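Local coordinates for DNA-binding protein Sso10a-2 (Sulfolobus solfataricus, PDB 4HW0) that binds DNA, probably through its winged-helix domain, and probably takes part in compacting and organising the archaeal chromatin, at residues A[44-47]-A[48-52]; A[14-17]-A[18-21]. All coordinates share one frame; numbering follows the deposited sequence.

Overall arrangement
Both contacts are local and lie in series in the winged-helix domain; neither nests in nor crosses the other. From the N terminus, helix 10-18 comes first, and contact 2 (14-17 with 18-21) closes its last turn and leads through a beta turn toward strand 24-25. Helix 27-34 follows. Contact 1 (44-47 with 48-52) then closes the end of helix 38-50 just before the hairpin of strands 54-59 and 62-67. The two sites pack on each other, their centres about 12 Å apart. Tyr-44 CB lies 3.5 Å from Ile-17 CD1, and Leu-48 also meets Ile-17. This joins helix 10-18 to helix 38-50.

Contact 1: residues A[44-47]-A[48-52]; sequences YLDQ and LVKVG
Residues 44-47 and 48-52 make a local contact at the C-terminal end of helix 38-50, where a Schellman motif closes the helix before strand 54-59 of the winged-helix domain. Backbone bonds from Leu-48, Val-49 and Lys-50 to the carbonyls of Tyr-44, Leu-45 and Asp-46 continue the helix. Val-51 N still donates to Gln-47 O at 2.9 Å, although Val-51 has left helical angles. Gly-52 then takes a positive phi of 83°, which favours glycine. Its N bonds to Val-49 O at 3.0 Å, and Ala-53 N reaches back to Leu-48 O.

The inner face is mostly apolar: Leu-48 packs on Leu-54. Leu-45 meets Ile-27, Val-30 and Leu-54, while Tyr-44 turns to helix 10-18 and bonds Thr-10 through its hydroxyl. Near the helix end, Val-51 packs on Leu-99 of the second subunit.

The outer face carries a salt bridge one turn long. With CG anti to the backbone N (chi1 -173°), the CB-CG bond of Asp-46 turns toward the side where Lys-50 follows one turn on. The Lys-50 chain bends at chi2 and chi4, which brings NZ round to the oxygen end of the carboxylate, close to its plane. With an alanine here, the Asp-46 carboxylate would probably lose this cationic mate and be freer to turn. The amine straddles both oxygens on their syn lone pairs: Lys-50 NZ is 3.1 Å from Asp-46 OD1 and 3.3 Å from Asp-46 OD2.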
# COMPACT_ATOMS: atom_id res chain seq x y z
N TYR A 44 -4.18 -18.80 -14.90
CA TYR A 44 -2.91 -18.19 -14.50
C TYR A 44 -1.69 -18.79 -15.11
O TYR A 44 -0.76 -18.06 -15.46
CB TYR A 44 -2.75 -18.26 -12.98
CG TYR A 44 -3.59 -17.21 -12.33
CD1 TYR A 44 -4.94 -17.39 -12.10
CD2 TYR A 44 -3.00 -16.04 -11.92
CE1 TYR A 44 -5.70 -16.43 -11.50
CE2 TYR A 44 -3.74 -15.07 -11.29
CZ TYR A 44 -5.08 -15.27 -11.08
OH TYR A 44 -5.79 -14.26 -10.49
N LEU A 45 -1.65 -20.11 -15.22
CA LEU A 45 -0.53 -20.74 -15.89
C LEU A 45 -0.39 -20.19 -17.30
O LEU A 45 0.71 -19.97 -17.74
CB LEU A 45 -0.67 -22.22 -15.93
CG LEU A 45 -0.47 -22.89 -14.55
CD1 LEU A 45 -0.98 -24.30 -14.60
CD2 LEU A 45 0.98 -22.85 -14.14
N ASP A 46 -1.51 -20.08 -18.00
CA ASP A 46 -1.46 -19.60 -19.35
C ASP A 46 -0.94 -18.16 -19.47
O ASP A 46 -0.09 -17.86 -20.30
CB ASP A 46 -2.79 -19.70 -20.05
CG ASP A 46 -2.61 -19.32 -21.57
OD1 ASP A 46 -1.80 -20.00 -22.30
OD2 ASP A 46 -3.16 -18.30 -21.97
N GLN A 47 -1.38 -17.31 -18.56
CA GLN A 47 -0.87 -15.98 -18.41
C GLN A 47 0.64 -15.92 -18.14
O GLN A 47 1.37 -15.16 -18.78
CB GLN A 47 -1.63 -15.20 -17.38
CG GLN A 47 -3.08 -14.93 -17.81
CD GLN A 47 -3.71 -13.91 -16.92
OE1 GLN A 47 -3.27 -13.76 -15.75
NE2 GLN A 47 -4.81 -13.31 -17.36
N LEU A 48 1.11 -16.76 -17.25
CA LEU A 48 2.55 -16.82 -16.90
C LEU A 48 3.39 -17.29 -18.05
O LEU A 48 4.52 -16.82 -18.25
CB LEU A 48 2.72 -17.74 -15.66
CG LEU A 48 2.24 -17.08 -14.39
CD1 LEU A 48 2.19 -18.02 -13.19
CD2 LEU A 48 3.07 -15.85 -14.01
N VAL A 49 2.88 -18.25 -18.83
CA VAL A 49 3.59 -18.66 -20.09
C VAL A 49 3.60 -17.50 -21.06
O VAL A 49 4.67 -17.15 -21.64
CB VAL A 49 2.94 -19.91 -20.72
CG1 VAL A 49 3.55 -20.21 -22.07
CG2 VAL A 49 3.04 -21.14 -19.78
N LYS A 50 2.47 -16.82 -21.18
CA LYS A 50 2.39 -15.69 -22.13
C LYS A 50 3.33 -14.59 -21.79
O LYS A 50 3.93 -13.99 -22.71
CB LYS A 50 1.01 -15.10 -22.14
CG LYS A 50 -0.08 -15.96 -22.75
CD LYS A 50 0.19 -16.25 -24.19
CE LYS A 50 -1.13 -16.62 -24.86
NZ LYS A 50 -1.43 -18.07 -24.74
N VAL A 51 3.48 -14.24 -20.53
CA VAL A 51 4.40 -13.15 -20.19
C VAL A 51 5.86 -13.63 -20.01
O VAL A 51 6.67 -12.89 -19.54
CB VAL A 51 3.96 -12.38 -18.95
CG1 VAL A 51 2.58 -11.83 -19.17
CG2 VAL A 51 3.97 -13.29 -17.68
N GLY A 52 6.14 -14.90 -20.28
CA GLY A 52 7.52 -15.41 -20.29
C GLY A 52 8.07 -15.78 -18.91
O GLY A 52 9.28 -15.93 -18.75

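Contact 2: residues A[14-17]-A[18-21]; sequences MFDI and LRNC
Phe-15, Asp-16 and Ile-17 meet Arg-19, Asn-20 and Cys-21 where helix 10-18 of the winged-helix domain runs out into a type I beta turn from Leu-18 to Cys-21. Leu-18 N and Arg-19 N make the last regular helical bonds, to the O atoms of Met-14 (selenomethionine) and Phe-15.

The tight side combines buried apolar side chains with bonds to helix carbonyls. Leu-18 sets CG 3.2 Å from Met-14 O. Ile-17 CG2 lies 4.0 Å from Cys-21 SG, the sulfur that is bonded to Cys-25. Asn-20 uses both backbone and side chain at the helix end. Asn-20 N donates a hydrogen bond to Ile-17 O from above the carbonyl plane. Its side-chain amide takes the next carbonyl back, Asn-20 ND2 to Asp-16 O at 2.7 Å, nearly in line with the C=O. The acceptor lies near the amide plane, which favours one rotation of the group.

The looser side is polar and faces solvent at Arg-19. Arg-19 CG sits between the backbone N and the carbonyl carbon (chi1 72°), and the chain runs extended to NE. This carries CD over one face of the Phe-15 ring in a CH-pi contact, 3.9 Å from the ring centroid. Beyond it, Arg-19 NE gives a nearly straight bond of 2.9 Å to Asp-16 OD1. That oxygen uses its anti lone pair and lies in the guanidinium plane, while the carboxylate stands almost perpendicular to it (88°). Asp-16 OD2 makes a salt bridge with Arg-8, the stronger partner of this carboxylate. Asn-20 ND2 lies over one guanidinium face.

Around this turn, Phe-15 and Arg-19 lean on Arg-75 of helix 69-98. Met-14 and Ile-17 pack on helix 38-50, Ile-17 also reaches helix 27-34, and Leu-18 and Cys-21 touch Leu-54 of strand 54-59.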
# COMPACT_ATOMS: atom_id res chain seq x y z
N MSE A 14 -0.11 -15.39 -8.57
CA MSE A 14 1.06 -15.67 -9.39
C MSE A 14 2.26 -16.00 -8.57
O MSE A 14 3.04 -16.89 -8.89
CB MSE A 14 1.34 -14.46 -10.31
CG MSE A 14 0.32 -14.25 -11.36
SE MSE A 14 0.87 -12.77 -12.57
CE MSE A 14 0.05 -13.40 -14.19
N PHE A 15 2.48 -15.26 -7.50
CA PHE A 15 3.58 -15.53 -6.58
C PHE A 15 3.46 -16.93 -6.03
O PHE A 15 4.45 -17.67 -5.98
CB PHE A 15 3.65 -14.51 -5.45
CG PHE A 15 4.64 -14.85 -4.36
CD1 PHE A 15 5.98 -14.74 -4.58
CD2 PHE A 15 4.22 -15.26 -3.13
CE1 PHE A 15 6.93 -15.07 -3.60
CE2 PHE A 15 5.13 -15.51 -2.11
CZ PHE A 15 6.51 -15.44 -2.36
N ASP A 16 2.25 -17.27 -5.59
CA ASP A 16 2.03 -18.62 -5.02
C ASP A 16 2.23 -19.75 -6.03
O ASP A 16 2.74 -20.78 -5.71
CB ASP A 16 0.66 -18.69 -4.36
CG ASP A 16 0.62 -17.93 -3.02
OD1 ASP A 16 1.67 -17.90 -2.34
OD2 ASP A 16 -0.43 -17.35 -2.68
N ILE A 17 1.92 -19.50 -7.29
CA ILE A 17 2.34 -20.45 -8.32
C ILE A 17 3.85 -20.53 -8.51
O ILE A 17 4.46 -21.62 -8.54
CB ILE A 17 1.67 -20.11 -9.66
CG1 ILE A 17 0.17 -20.28 -9.52
CG2 ILE A 17 2.18 -20.99 -10.78
CD1 ILE A 17 -0.69 -19.72 -10.61
N LEU A 18 4.46 -19.40 -8.77
CA LEU A 18 5.85 -19.35 -9.08
C LEU A 18 6.76 -19.94 -8.03
O LEU A 18 7.80 -20.54 -8.35
CB LEU A 18 6.28 -17.92 -9.34
CG LEU A 18 5.71 -17.36 -10.66
CD1 LEU A 18 5.85 -15.88 -10.65
CD2 LEU A 18 6.33 -17.99 -11.89
N ARG A 19 6.41 -19.71 -6.78
CA ARG A 19 7.30 -20.18 -5.71
C ARG A 19 7.16 -21.66 -5.58
O ARG A 19 7.93 -22.28 -4.87
CB ARG A 19 7.01 -19.41 -4.42
CG ARG A 19 5.71 -19.80 -3.76
CD ARG A 19 5.38 -18.95 -2.52
NE ARG A 19 4.10 -19.39 -1.97
CZ ARG A 19 3.94 -20.54 -1.32
NH1 ARG A 19 4.98 -21.37 -1.11
NH2 ARG A 19 2.74 -20.90 -0.87
N ASN A 20 6.19 -22.26 -6.26
CA ASN A 20 6.07 -23.74 -6.29
C ASN A 20 6.57 -24.39 -7.59
O ASN A 20 6.43 -25.61 -7.76
CB ASN A 20 4.62 -24.09 -6.02
CG ASN A 20 4.28 -23.93 -4.55
OD1 ASN A 20 4.74 -24.73 -3.75
ND2 ASN A 20 3.46 -22.92 -4.20
N CYS A 21 7.17 -23.58 -8.48
CA CYS A 21 7.61 -24.01 -9.81
C CYS A 21 9.05 -23.86 -10.03
O CYS A 21 9.47 -23.66 -11.17
CB CYS A 21 6.95 -23.23 -10.97
SG CYS A 21 5.19 -23.56 -11.00